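Long-range contacts in intimin (Escherichia coli O127:H6 str. E2348/69, PDB 6TQD), which acts as a bacterial surface adhesin, whose immunoglobulin-like extracellular passenger domains probably form an extended, restrained stalk carrying the adhesive tip away from the cell: residues G16-T21 with L66-Q71; R36-D41 with R82-N87; V76-A81 with N93-I98; V110-F115 with S195-N200; V148-V153 with G170-T175. All coordinates share one frame; numbering follows the deposited sequence.

Contact 1 of 5, residues G16-T21 with L66-Q71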
# COMPACT_ATOMS: atom_id res chain seq x y z
N GLY A 16 7.21 -2.47 1.54
CA GLY A 16 8.15 -1.38 1.41
C GLY A 16 7.68 -0.28 0.50
O GLY A 16 6.75 -0.43 -0.28
N THR A 17 8.40 0.84 0.57
CA THR A 17 8.10 1.98 -0.26
C THR A 17 8.55 1.70 -1.69
O THR A 17 9.57 1.05 -1.93
CB THR A 17 8.87 3.20 0.26
OG1 THR A 17 8.45 3.50 1.59
CG2 THR A 17 8.57 4.44 -0.62
N GLU A 18 7.78 2.21 -2.64
CA GLU A 18 8.11 2.08 -4.05
C GLU A 18 9.55 2.52 -4.30
O GLU A 18 10.02 3.50 -3.73
CB GLU A 18 7.14 2.96 -4.87
CG GLU A 18 7.15 4.44 -4.48
CD GLU A 18 6.20 5.27 -5.32
OE1 GLU A 18 5.46 6.11 -4.74
OE2 GLU A 18 6.18 5.09 -6.56
N ARG A 19 10.24 1.75 -5.15
CA ARG A 19 11.61 2.00 -5.57
C ARG A 19 12.65 1.77 -4.47
O ARG A 19 13.83 2.08 -4.67
CB ARG A 19 11.79 3.40 -6.19
CG ARG A 19 10.91 3.65 -7.41
CD ARG A 19 11.23 5.00 -8.05
NE ARG A 19 10.36 5.32 -9.18
CZ ARG A 19 9.19 5.95 -9.08
NH1 ARG A 19 8.73 6.34 -7.90
NH2 ARG A 19 8.48 6.20 -10.17
N SER A 20 12.25 1.23 -3.32
CA SER A 20 13.22 0.93 -2.28
C SER A 20 13.88 -0.43 -2.50
O SER A 20 13.41 -1.27 -3.26
CB SER A 20 12.57 0.97 -0.89
OG SER A 20 11.65 -0.08 -0.69
N THR A 21 15.00 -0.62 -1.81
CA THR A 21 15.71 -1.90 -1.77
C THR A 21 15.41 -2.56 -0.43
O THR A 21 15.60 -1.95 0.62
CB THR A 21 17.22 -1.67 -1.91
OG1 THR A 21 17.50 -1.07 -3.18
CG2 THR A 21 17.96 -2.99 -1.81
N LEU A 66 12.00 -2.74 -5.39
CA LEU A 66 10.56 -2.62 -5.56
C LEU A 66 10.22 -1.71 -6.73
O LEU A 66 10.91 -0.71 -6.96
CB LEU A 66 9.94 -2.07 -4.28
CG LEU A 66 9.57 -3.13 -3.23
CD1 LEU A 66 10.76 -4.02 -2.89
CD2 LEU A 66 9.01 -2.51 -1.96
N PRO A 67 9.19 -2.04 -7.51
CA PRO A 67 8.80 -1.16 -8.62
C PRO A 67 8.15 0.13 -8.12
O PRO A 67 7.91 0.32 -6.92
CB PRO A 67 7.80 -2.01 -9.41
CG PRO A 67 7.23 -2.94 -8.42
CD PRO A 67 8.35 -3.24 -7.45
N ALA A 68 7.88 1.02 -9.06
CA ALA A 68 7.07 2.19 -8.77
C ALA A 68 5.65 1.79 -8.41
O ALA A 68 5.13 0.77 -8.87
CB ALA A 68 7.04 3.14 -9.97
N TYR A 69 5.01 2.61 -7.58
CA TYR A 69 3.64 2.36 -7.17
C TYR A 69 2.71 2.57 -8.36
O TYR A 69 2.87 3.53 -9.13
CB TYR A 69 3.27 3.33 -6.06
CG TYR A 69 1.91 3.15 -5.46
CD1 TYR A 69 1.65 2.17 -4.52
CD2 TYR A 69 0.85 3.97 -5.86
CE1 TYR A 69 0.39 2.02 -3.98
CE2 TYR A 69 -0.40 3.83 -5.32
CZ TYR A 69 -0.63 2.85 -4.38
OH TYR A 69 -1.89 2.72 -3.85
N VAL A 70 1.72 1.70 -8.48
CA VAL A 70 0.73 1.77 -9.55
C VAL A 70 -0.56 2.31 -8.94
O VAL A 70 -1.20 1.64 -8.13
CB VAL A 70 0.51 0.40 -10.20
CG1 VAL A 70 -0.56 0.48 -11.27
CG2 VAL A 70 1.82 -0.15 -10.77
N GLN A 71 -0.96 3.51 -9.35
CA GLN A 71 -2.20 4.08 -8.84
C GLN A 71 -3.37 3.26 -9.37
O GLN A 71 -3.49 3.03 -10.57
CB GLN A 71 -2.33 5.54 -9.26
CG GLN A 71 -2.19 6.51 -8.09
CD GLN A 71 -3.31 6.35 -7.08
OE1 GLN A 71 -4.46 6.10 -7.44
NE2 GLN A 71 -2.98 6.48 -5.80
O HOH W 1 4.49 5.73 -8.67

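Contact 2 of 5, residues R36-D41 with R82-N87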
# COMPACT_ATOMS: atom_id res chain seq x y z
N ARG A 36 22.89 -22.74 -4.09
CA ARG A 36 22.33 -21.53 -4.68
C ARG A 36 20.84 -21.45 -4.39
O ARG A 36 20.20 -22.43 -3.98
CB ARG A 36 22.54 -21.53 -6.20
CG ARG A 36 21.74 -22.61 -6.89
CD ARG A 36 22.11 -22.72 -8.34
NE ARG A 36 21.25 -23.65 -9.07
CZ ARG A 36 21.36 -24.96 -9.03
NH1 ARG A 36 22.29 -25.54 -8.29
NH2 ARG A 36 20.52 -25.71 -9.75
N ILE A 37 20.29 -20.25 -4.63
CA ILE A 37 18.87 -19.97 -4.63
C ILE A 37 18.49 -19.54 -6.04
O ILE A 37 19.18 -18.70 -6.64
CB ILE A 37 18.50 -18.84 -3.65
CG1 ILE A 37 19.11 -19.05 -2.26
CG2 ILE A 37 17.01 -18.69 -3.57
CD1 ILE A 37 18.59 -20.28 -1.52
N VAL A 38 17.40 -20.09 -6.56
CA VAL A 38 16.89 -19.76 -7.89
C VAL A 38 15.50 -19.14 -7.76
O VAL A 38 14.61 -19.71 -7.11
CB VAL A 38 16.85 -21.01 -8.79
CG1 VAL A 38 16.18 -20.70 -10.11
CG2 VAL A 38 18.26 -21.55 -9.03
N TRP A 39 15.32 -17.97 -8.38
CA TRP A 39 14.12 -17.17 -8.20
C TRP A 39 13.29 -17.07 -9.47
O TRP A 39 13.83 -16.97 -10.57
CB TRP A 39 14.48 -15.72 -7.82
CG TRP A 39 15.07 -15.56 -6.48
CD1 TRP A 39 16.39 -15.61 -6.18
CD2 TRP A 39 14.37 -15.30 -5.26
NE1 TRP A 39 16.57 -15.40 -4.83
CE2 TRP A 39 15.35 -15.21 -4.24
CE3 TRP A 39 13.03 -15.13 -4.93
CZ2 TRP A 39 15.03 -14.95 -2.92
CZ3 TRP A 39 12.70 -14.88 -3.59
CH2 TRP A 39 13.69 -14.80 -2.62
N ASP A 40 11.98 -17.06 -9.30
CA ASP A 40 11.02 -16.59 -10.31
C ASP A 40 10.47 -15.27 -9.79
O ASP A 40 9.65 -15.25 -8.87
CB ASP A 40 9.90 -17.59 -10.56
CG ASP A 40 8.81 -17.05 -11.50
OD1 ASP A 40 8.84 -15.86 -11.86
OD2 ASP A 40 7.91 -17.83 -11.89
N ASP A 41 11.00 -14.16 -10.30
CA ASP A 41 10.55 -12.83 -9.93
C ASP A 41 9.79 -12.15 -11.07
O ASP A 41 9.74 -10.91 -11.13
CB ASP A 41 11.72 -11.97 -9.45
CG ASP A 41 12.75 -11.71 -10.51
OD1 ASP A 41 12.57 -12.19 -11.66
OD2 ASP A 41 13.76 -11.03 -10.22
N ARG A 82 13.62 -21.20 -4.78
CA ARG A 82 13.93 -22.60 -4.58
C ARG A 82 15.41 -22.70 -4.27
O ARG A 82 16.24 -22.17 -5.01
CB ARG A 82 13.59 -23.41 -5.84
CG ARG A 82 13.72 -24.92 -5.68
CD ARG A 82 13.48 -25.65 -7.00
NE ARG A 82 12.11 -25.61 -7.51
CZ ARG A 82 11.13 -26.42 -7.12
NH1 ARG A 82 11.34 -27.31 -6.16
NH2 ARG A 82 9.94 -26.35 -7.69
N ALA A 83 15.75 -23.39 -3.19
CA ALA A 83 17.14 -23.63 -2.84
C ALA A 83 17.61 -24.94 -3.45
O ALA A 83 16.84 -25.90 -3.57
CB ALA A 83 17.31 -23.67 -1.33
N TYR A 84 18.89 -24.98 -3.85
CA TYR A 84 19.53 -26.20 -4.30
C TYR A 84 20.77 -26.46 -3.46
O TYR A 84 21.52 -25.52 -3.12
CB TYR A 84 20.00 -26.12 -5.76
CG TYR A 84 18.90 -26.19 -6.78
CD1 TYR A 84 18.13 -25.09 -7.06
CD2 TYR A 84 18.63 -27.37 -7.47
CE1 TYR A 84 17.13 -25.14 -8.00
CE2 TYR A 84 17.63 -27.43 -8.42
CZ TYR A 84 16.88 -26.30 -8.68
OH TYR A 84 15.86 -26.30 -9.62
N ASP A 85 21.02 -27.74 -3.17
CA ASP A 85 22.24 -28.13 -2.46
C ASP A 85 23.32 -28.55 -3.45
O ASP A 85 23.12 -28.59 -4.66
CB ASP A 85 21.95 -29.19 -1.39
CG ASP A 85 21.58 -30.55 -1.95
OD1 ASP A 85 21.84 -30.82 -3.14
OD2 ASP A 85 21.04 -31.37 -1.17
N ARG A 86 24.49 -28.88 -2.91
CA ARG A 86 25.65 -29.23 -3.74
C ARG A 86 25.49 -30.55 -4.47
O ARG A 86 26.29 -30.81 -5.38
CB ARG A 86 26.92 -29.26 -2.88
CG ARG A 86 27.49 -27.88 -2.60
CD ARG A 86 28.78 -27.97 -1.79
NE ARG A 86 28.54 -28.26 -0.38
CZ ARG A 86 29.49 -28.35 0.55
NH1 ARG A 86 30.76 -28.16 0.21
NH2 ARG A 86 29.17 -28.61 1.81
N ASN A 87 24.51 -31.38 -4.11
CA ASN A 87 24.21 -32.63 -4.79
C ASN A 87 23.12 -32.48 -5.84
O ASN A 87 22.77 -33.46 -6.51
CB ASN A 87 23.74 -33.69 -3.78
CG ASN A 87 24.86 -34.17 -2.87
OD1 ASN A 87 25.97 -33.62 -2.88
ND2 ASN A 87 24.59 -35.20 -2.09

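Contact 3 of 5, residues V76-A81 with N93-I98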
# COMPACT_ATOMS: atom_id res chain seq x y z
N VAL A 76 0.79 -5.76 -5.32
CA VAL A 76 1.19 -6.98 -4.63
C VAL A 76 1.84 -7.89 -5.65
O VAL A 76 1.29 -8.12 -6.73
CB VAL A 76 -0.01 -7.67 -3.96
CG1 VAL A 76 0.43 -8.92 -3.25
CG2 VAL A 76 -0.67 -6.74 -2.96
N TYR A 77 3.02 -8.42 -5.31
CA TYR A 77 3.81 -9.21 -6.24
C TYR A 77 4.21 -10.50 -5.56
O TYR A 77 4.82 -10.47 -4.49
CB TYR A 77 5.06 -8.43 -6.69
CG TYR A 77 4.69 -7.11 -7.31
CD1 TYR A 77 4.37 -7.03 -8.65
CD2 TYR A 77 4.64 -5.97 -6.54
CE1 TYR A 77 4.00 -5.83 -9.22
CE2 TYR A 77 4.28 -4.75 -7.11
CZ TYR A 77 3.97 -4.69 -8.44
OH TYR A 77 3.60 -3.50 -9.01
N LYS A 78 3.86 -11.63 -6.17
CA LYS A 78 4.15 -12.94 -5.61
C LYS A 78 5.33 -13.50 -6.39
O LYS A 78 5.28 -13.61 -7.62
CB LYS A 78 2.95 -13.88 -5.77
CG LYS A 78 1.67 -13.39 -5.09
CD LYS A 78 1.61 -13.71 -3.62
CE LYS A 78 0.28 -13.25 -3.02
NZ LYS A 78 0.22 -13.47 -1.55
N VAL A 79 6.42 -13.84 -5.68
CA VAL A 79 7.61 -14.40 -6.28
C VAL A 79 7.95 -15.68 -5.53
O VAL A 79 7.47 -15.92 -4.42
CB VAL A 79 8.81 -13.42 -6.24
CG1 VAL A 79 8.45 -12.10 -6.90
CG2 VAL A 79 9.25 -13.19 -4.80
N THR A 80 8.79 -16.52 -6.14
CA THR A 80 9.11 -17.81 -5.55
C THR A 80 10.62 -18.04 -5.57
O THR A 80 11.32 -17.62 -6.49
CB THR A 80 8.41 -18.99 -6.25
OG1 THR A 80 8.61 -18.91 -7.66
CG2 THR A 80 6.93 -18.99 -5.92
N ALA A 81 11.10 -18.74 -4.55
CA ALA A 81 12.50 -19.10 -4.43
C ALA A 81 12.62 -20.58 -4.16
O ALA A 81 11.86 -21.15 -3.38
CB ALA A 81 13.15 -18.38 -3.25
N ASN A 93 9.50 -24.87 -3.60
CA ASN A 93 9.49 -23.55 -4.23
C ASN A 93 8.63 -22.67 -3.33
O ASN A 93 7.41 -22.87 -3.23
CB ASN A 93 8.92 -23.67 -5.65
CG ASN A 93 9.39 -22.56 -6.56
OD1 ASN A 93 10.36 -21.84 -6.27
ND2 ASN A 93 8.75 -22.45 -7.71
N VAL A 94 9.25 -21.73 -2.64
CA VAL A 94 8.64 -21.04 -1.52
C VAL A 94 8.20 -19.64 -1.93
O VAL A 94 8.97 -18.88 -2.53
CB VAL A 94 9.62 -20.98 -0.33
CG1 VAL A 94 9.00 -20.31 0.86
CG2 VAL A 94 10.08 -22.39 0.05
N LEU A 95 6.99 -19.29 -1.52
CA LEU A 95 6.38 -18.02 -1.89
C LEU A 95 6.88 -16.90 -0.99
O LEU A 95 6.98 -17.05 0.24
CB LEU A 95 4.87 -18.15 -1.73
CG LEU A 95 4.03 -16.89 -1.90
CD1 LEU A 95 4.15 -16.36 -3.31
CD2 LEU A 95 2.59 -17.19 -1.54
N LEU A 96 7.21 -15.79 -1.62
CA LEU A 96 7.46 -14.52 -0.95
C LEU A 96 6.51 -13.50 -1.57
O LEU A 96 6.44 -13.39 -2.80
CB LEU A 96 8.90 -14.07 -1.18
CG LEU A 96 9.31 -12.65 -0.79
CD1 LEU A 96 9.18 -12.42 0.71
CD2 LEU A 96 10.72 -12.32 -1.25
N THR A 97 5.79 -12.77 -0.74
CA THR A 97 4.86 -11.74 -1.18
C THR A 97 5.46 -10.38 -0.89
O THR A 97 5.90 -10.11 0.24
CB THR A 97 3.50 -11.91 -0.50
OG1 THR A 97 2.98 -13.22 -0.78
CG2 THR A 97 2.51 -10.85 -1.00
N ILE A 98 5.51 -9.53 -1.91
CA ILE A 98 6.09 -8.20 -1.83
C ILE A 98 4.97 -7.20 -2.11
O ILE A 98 4.34 -7.24 -3.18
CB ILE A 98 7.24 -8.04 -2.82
CG1 ILE A 98 8.36 -9.04 -2.49
CG2 ILE A 98 7.77 -6.60 -2.85
CD1 ILE A 98 9.38 -9.24 -3.58

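Contact 4 of 5, residues V110-F115 with S195-N200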
# COMPACT_ATOMS: atom_id res chain seq x y z
N VAL A 110 -1.78 1.70 10.18
CA VAL A 110 -3.19 1.73 9.81
C VAL A 110 -3.48 3.17 9.37
O VAL A 110 -3.59 4.06 10.20
CB VAL A 110 -4.09 1.30 10.97
CG1 VAL A 110 -5.55 1.44 10.58
CG2 VAL A 110 -3.77 -0.14 11.38
N GLY A 111 -3.57 3.39 8.06
CA GLY A 111 -3.63 4.74 7.54
C GLY A 111 -4.56 4.86 6.35
O GLY A 111 -4.87 3.89 5.67
N VAL A 112 -4.99 6.10 6.11
CA VAL A 112 -5.80 6.42 4.94
C VAL A 112 -4.91 6.36 3.71
O VAL A 112 -3.90 7.08 3.61
CB VAL A 112 -6.44 7.80 5.07
CG1 VAL A 112 -7.26 8.14 3.81
CG2 VAL A 112 -7.31 7.89 6.31
N THR A 113 -5.26 5.51 2.75
CA THR A 113 -4.48 5.41 1.52
C THR A 113 -5.08 6.18 0.35
O THR A 113 -4.36 6.50 -0.59
CB THR A 113 -4.32 3.94 1.10
OG1 THR A 113 -5.61 3.35 0.93
CG2 THR A 113 -3.54 3.16 2.14
N ASP A 114 -6.38 6.45 0.39
CA ASP A 114 -7.06 7.11 -0.71
C ASP A 114 -8.18 7.94 -0.09
O ASP A 114 -8.82 7.51 0.87
CB ASP A 114 -7.67 6.10 -1.68
CG ASP A 114 -6.64 5.18 -2.28
OD1 ASP A 114 -6.01 5.56 -3.29
OD2 ASP A 114 -6.46 4.07 -1.75
N PHE A 115 -8.43 9.12 -0.66
CA PHE A 115 -9.53 9.97 -0.20
C PHE A 115 -10.01 10.73 -1.43
O PHE A 115 -9.34 11.66 -1.89
CB PHE A 115 -9.08 10.92 0.91
CG PHE A 115 -10.21 11.64 1.59
CD1 PHE A 115 -11.37 10.96 1.95
CD2 PHE A 115 -10.10 12.98 1.91
CE1 PHE A 115 -12.40 11.62 2.60
CE2 PHE A 115 -11.13 13.64 2.55
CZ PHE A 115 -12.28 12.96 2.89
N SER A 195 -0.05 13.00 9.89
CA SER A 195 -0.80 14.13 9.35
C SER A 195 -1.89 13.58 8.45
O SER A 195 -1.87 12.42 8.05
CB SER A 195 0.12 15.08 8.57
OG SER A 195 0.70 14.42 7.46
N ALA A 196 -2.89 14.42 8.17
CA ALA A 196 -4.03 13.99 7.38
C ALA A 196 -3.67 13.91 5.89
O ALA A 196 -2.70 14.51 5.43
CB ALA A 196 -5.21 14.96 7.57
N LEU A 197 -4.46 13.11 5.15
CA LEU A 197 -4.36 13.02 3.70
C LEU A 197 -5.40 13.95 3.08
O LEU A 197 -6.60 13.78 3.32
CB LEU A 197 -4.63 11.58 3.24
CG LEU A 197 -4.61 11.38 1.72
CD1 LEU A 197 -3.21 11.67 1.16
CD2 LEU A 197 -5.04 9.96 1.33
N ASN A 198 -4.94 14.90 2.26
CA ASN A 198 -5.85 15.82 1.58
C ASN A 198 -6.41 15.20 0.31
O ASN A 198 -5.67 14.63 -0.50
CB ASN A 198 -5.12 17.10 1.18
CG ASN A 198 -4.76 17.98 2.35
OD1 ASN A 198 -5.12 17.69 3.49
ND2 ASN A 198 -4.04 19.06 2.09
N ALA A 199 -7.71 15.33 0.11
CA ALA A 199 -8.31 15.03 -1.18
C ALA A 199 -7.96 16.14 -2.18
O ALA A 199 -7.56 17.24 -1.82
CB ALA A 199 -9.83 14.98 -1.06
N ASN A 200 -8.15 15.83 -3.47
CA ASN A 200 -8.00 16.86 -4.48
C ASN A 200 -9.06 17.94 -4.28
O ASN A 200 -10.16 17.68 -3.78
CB ASN A 200 -8.16 16.26 -5.88
CG ASN A 200 -6.96 15.44 -6.31
OD1 ASN A 200 -5.87 15.56 -5.74
ND2 ASN A 200 -7.15 14.60 -7.32
O HOH W 2 -8.88 13.15 -4.12

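Contact 5 of 5, residues V148-V153 with G170-T175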
# COMPACT_ATOMS: atom_id res chain seq x y z
N VAL A 148 -12.21 7.37 11.20
CA VAL A 148 -11.57 8.31 10.29
C VAL A 148 -12.08 9.70 10.61
O VAL A 148 -13.29 9.90 10.69
CB VAL A 148 -11.87 7.96 8.83
CG1 VAL A 148 -11.22 8.95 7.91
CG2 VAL A 148 -11.40 6.54 8.50
N SER A 149 -11.17 10.65 10.78
CA SER A 149 -11.50 12.03 11.10
C SER A 149 -11.45 12.87 9.84
O SER A 149 -10.49 12.78 9.07
CB SER A 149 -10.50 12.60 12.11
OG SER A 149 -10.65 11.98 13.38
N PHE A 150 -12.49 13.69 9.63
CA PHE A 150 -12.62 14.53 8.45
C PHE A 150 -12.55 16.01 8.83
O PHE A 150 -13.11 16.42 9.85
CB PHE A 150 -13.94 14.29 7.72
CG PHE A 150 -14.17 12.86 7.33
CD1 PHE A 150 -15.18 12.13 7.93
CD2 PHE A 150 -13.39 12.25 6.37
CE1 PHE A 150 -15.40 10.82 7.58
CE2 PHE A 150 -13.59 10.93 6.02
CZ PHE A 150 -14.62 10.22 6.62
N ASN A 151 -11.86 16.80 8.01
CA ASN A 151 -11.68 18.21 8.30
C ASN A 151 -11.54 19.00 7.01
O ASN A 151 -10.95 18.53 6.05
CB ASN A 151 -10.42 18.43 9.17
CG ASN A 151 -10.59 17.90 10.57
OD1 ASN A 151 -10.11 16.80 10.89
ND2 ASN A 151 -11.27 18.66 11.42
N ILE A 152 -12.10 20.21 7.01
CA ILE A 152 -11.96 21.12 5.88
C ILE A 152 -10.64 21.88 6.06
O ILE A 152 -10.47 22.63 7.03
CB ILE A 152 -13.16 22.08 5.75
CG1 ILE A 152 -14.41 21.27 5.42
CG2 ILE A 152 -12.88 23.11 4.66
CD1 ILE A 152 -15.71 22.05 5.47
N VAL A 153 -9.70 21.67 5.13
CA VAL A 153 -8.39 22.29 5.21
C VAL A 153 -8.44 23.74 4.73
O VAL A 153 -7.79 24.62 5.30
CB VAL A 153 -7.38 21.47 4.39
CG1 VAL A 153 -6.02 22.15 4.40
CG2 VAL A 153 -7.29 20.05 4.91
N GLY A 170 -13.08 -1.36 4.54
CA GLY A 170 -12.12 -0.32 4.83
C GLY A 170 -12.53 1.07 4.42
O GLY A 170 -11.68 1.96 4.36
N LYS A 171 -13.80 1.30 4.13
CA LYS A 171 -14.26 2.57 3.57
C LYS A 171 -15.14 3.33 4.55
O LYS A 171 -16.00 2.75 5.22
CB LYS A 171 -15.00 2.34 2.25
CG LYS A 171 -14.11 1.68 1.19
CD LYS A 171 -14.70 1.79 -0.20
CE LYS A 171 -13.86 1.03 -1.23
NZ LYS A 171 -12.44 1.48 -1.26
N ALA A 172 -14.91 4.64 4.65
CA ALA A 172 -15.73 5.55 5.44
C ALA A 172 -16.07 6.76 4.57
O ALA A 172 -15.25 7.20 3.77
CB ALA A 172 -14.96 6.02 6.68
N THR A 173 -17.28 7.30 4.72
CA THR A 173 -17.76 8.35 3.84
C THR A 173 -18.24 9.57 4.63
O THR A 173 -18.56 9.48 5.82
CB THR A 173 -18.89 7.87 2.90
OG1 THR A 173 -20.02 7.45 3.67
CG2 THR A 173 -18.43 6.72 2.03
N VAL A 174 -18.28 10.70 3.92
CA VAL A 174 -18.79 11.96 4.47
C VAL A 174 -19.24 12.80 3.28
O VAL A 174 -18.78 12.61 2.16
CB VAL A 174 -17.69 12.68 5.29
CG1 VAL A 174 -16.54 13.12 4.40
CG2 VAL A 174 -18.27 13.85 6.06
N THR A 175 -20.16 13.75 3.53
CA THR A 175 -20.62 14.63 2.47
C THR A 175 -20.22 16.08 2.76
O THR A 175 -19.98 16.46 3.91
CB THR A 175 -22.14 14.56 2.24
OG1 THR A 175 -22.83 15.25 3.29
CG2 THR A 175 -22.61 13.10 2.17

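Contact 1 of 5, residues G16-T21 with L66-Q71
The type II beta turn from Thr17 to Ser20, at the end of strand 14-17, packs against the loop leaving strand 62-65, with Glu18 meeting Tyr69 and Leu66 tucked beside the turn. Two donors converge on the turn-closing oxygen: Ser20 N lies 3.0 Å from Thr17 O, and Ser20 OG reaches Thr17 O at 2.7 Å, in the carbonyl plane on a lone pair. At the last residue of the turn, Ser20 O accepts from Leu66 N at 2.9 Å with a nearly straight N-H...O angle of 174°. Arg19 N is held less directly, 3.3 Å from Pro67 O and well above that carbonyl plane. Glu18 keeps CG between its backbone N and carbonyl carbon (chi1 58°), which swings the extended chain across Tyr69 at about a right angle. Its OE2 accepts from Tyr69 N at 2.9 Å, met from above the carboxylate plane. A water joins OE2 to Tyr69 O, and OE1 accepts from Asn103 N; these three donors would probably favour a charged carboxylate. In one of its two conformers Arg19 makes a salt bridge from NH1 to Glu18 OE2, with Ala68 CB over a face of the guanidinium. Leu66 CD2 sits 3.5 Å from Gly16 O. Since strand 14-17 runs parallel to 90-101 and the chain then crosses to strand 21-30 in the other sheet, the turn is consistent with an A'-B connection of an immunoglobulin-like sandwich.

Contact 2 of 5, residues R36-D41 with R82-N87
The segments 36-40 and 82-85, of strands 34-40 and 76-85, run antiparallel, their short axes 4.7 Å apart at closest approach and their directions 151° apart, with Arg36 facing Tyr84, Ile37 facing Ala83 and Val38 facing Arg82. Four backbone bonds define the register. In the hydrogen-bonded pair Arg36-Tyr84, Tyr84 N meets Arg36 O at 2.9 Å, whereas Arg36 N to Tyr84 O is longer at 3.2 Å; in the pair Val38-Arg82, Val38 N lies 2.8 Å from Arg82 O and the return bond is similar. Ile37 and Ala83 form the non-hydrogen-bonded pair between them. Their side chains share a face, where Ile37 CD1 rests 3.6 Å from Ala83 CB and Ile37 also packs on Leu26 of the facing sheet. Arg36, Val38, Arg82 and Tyr84 occupy the other face. Arg36 places CG between its backbone N and carbonyl carbon (chi1 67°), and the extended chain then carries its guanidinium over Tyr84. The two planes are only 14° apart and their centres 3.9 Å, a stacked cation-pi arrangement. NH2 lies over the middle of the ring, 3.4 Å from Tyr84 CD2, while NH1 is nearer Tyr84 CB, so the guanidinium is displaced toward the root of the side chain. In one of its two conformers, Val38 brings CG2 obliquely to the same ring, 3.9 Å from Tyr84 CE1. The chemistry thus divides by face: aliphatic packing turned to the sandwich interior, and on the outer face a flat cation-pi stack that probably steadies the guanidinium.

Contact 3 of 5, residues V76-A81 with N93-I98
Lys78 and Thr97 lie side by side on one face of the 76-85/90-101 hairpin, pointing the same way, with Lys78 NZ donating to Thr97 OG1 at 2.9 Å. The lysine chain bends at chi2 (-83°) before running straight to its amine, which turns the tip back over the facing strand. Its aliphatic part also lies against Leu95, where CD1 is 3.7 Å from Lys78 CD. Farther along this face, Val76 CG1 touches Thr97 CG2 at 3.6 Å. On the other face Val79 and Leu96 run alongside each other: Val79 CG2, between the backbone N and the carbonyl carbon, meets Leu96 CB at 3.7 Å and has Ile98 CD1 at 4.1 Å. Behind these groups stand three antiparallel hydrogen-bonded pairs, Tyr77-Ile98, Val79-Leu96 and Ala81-Val94, each with both bonds made. The middle pair is the straightest, Val79 N to Leu96 O measuring 2.9 Å at 178° and Leu96 N to Val79 O 2.8 Å at 179°. The next shell differs on the two faces and edges. Leu44 of helix 42-45 covers Tyr77, Val79 and Ile98, and Trp39 of the adjoining strand packs on Val79 and Ala81. On the side of strand 90-101 that faces strand 14-17, Thr97 N bonds Asp13 OD1, and a sodium ion lies about 6 Å from the Val94 side chain. The contact therefore separates a largely buried, mainly apolar face from one carrying an ammonium-hydroxyl bond, and the paired backbone groups satisfy one another between the two faces.

Contact 4 of 5, residues V110-F115 with S195-N200
Phe115 and Leu197 both direct their side chains into the space between strands 111-117 and 197-205, and Ala199 meets the phenyl ring from the same strand as the leucine. Phe115 has CG anti to its nitrogen (chi1 -170°), sending the ring inward so that CD2 comes within 3.6 Å of Ala199 CB; the methyl approaches the ring obliquely. The same methyl is 3.5 Å from Phe115 O, which makes Ala199 a small filler against both backbone and ring. Leu197 uses one branch: its CD2 lies 3.8 Å from Val112 CG1 and 4.2 Å from Phe115 CB, and the Val112 and Leu197 side chains slant across one another. That branch also reaches the peptide joining Thr113 to Asp114, whose N is 3.9 Å from Leu197 CD2. No direct hydrogen bond joins the two segments. A water takes that role, donating to Phe115 O at 2.7 Å and accepting from Asn200 N at 2.9 Å. Outside the two segments, Phe115 meets Tyr132 with ring planes about 35° apart and touches Val186 and Ala188. Strand 111-117 pairs with 130-138, while 197-205 pairs with 182-189 in the facing sheet. Apolar packing without strand pairing, together with the later parallel pairing of 121-123 with 197-205, matches the split first strand and its last-strand neighbour at the edge of a bacterial Ig-like sandwich.

Contact 5 of 5, residues V148-V153 with G170-T175
The Phe150 ring is overlapped by Val174, whose CG1 stands 3.7 Å above the ring centroid and only 8° off the normal, a CH-pi contact over the face. Val174 reaches it with CG1 between its backbone N and carbonyl carbon (chi1 66°), and its CB is also 3.7 Å from Phe150 CD1, so the branch point as well as the methyl lies on the ring. The two side chains come from opposite directions, one from each sheet. Val148 O faces the other side of the ring, offset toward the rim. Next along the interface, Val148 CG2 meets Ala172 CB at 4.0 Å, and Phe150 CZ is 4.2 Å from Ala172 CB. The axes of the two strand segments are 8.6 Å apart at closest approach and their directions differ by 25°, too far for backbone pairing and right for side chains meeting between sheets. Strand 147-154 lies between 163-165 and 182-189 in one sheet, while 171-177 pairs with 130-138 and 158-159 in the other; Leu159 touches both Phe150 and Val174, Val136 and Ala188 pack on Val148, and Ala188 also reaches Phe150.

The five contacts fall into two domains joined end to end. Contacts 1, 2 and 3 lie in the N-terminal one and share the sheet 14-17, 90-101, 76-85, 34-40; contacts 2 and 3 both use strand 76-85, centres about 14 Å apart, and contact 1 touches contact 3 through Pro67 and Tyr77. Along the chain, contact 2's segments alternate with those of contacts 1 and 3. Contacts 4 and 5 follow in the bacterial Ig-like domain, centres about 9 Å apart, contact 5 nested inside the loop that contact 4 closes and Phe115 touching Phe150. Centres of contacts 1 and 4 are about 18 Å apart, those of 2 and 5 about 48 Å, consistent with an extended arrangement.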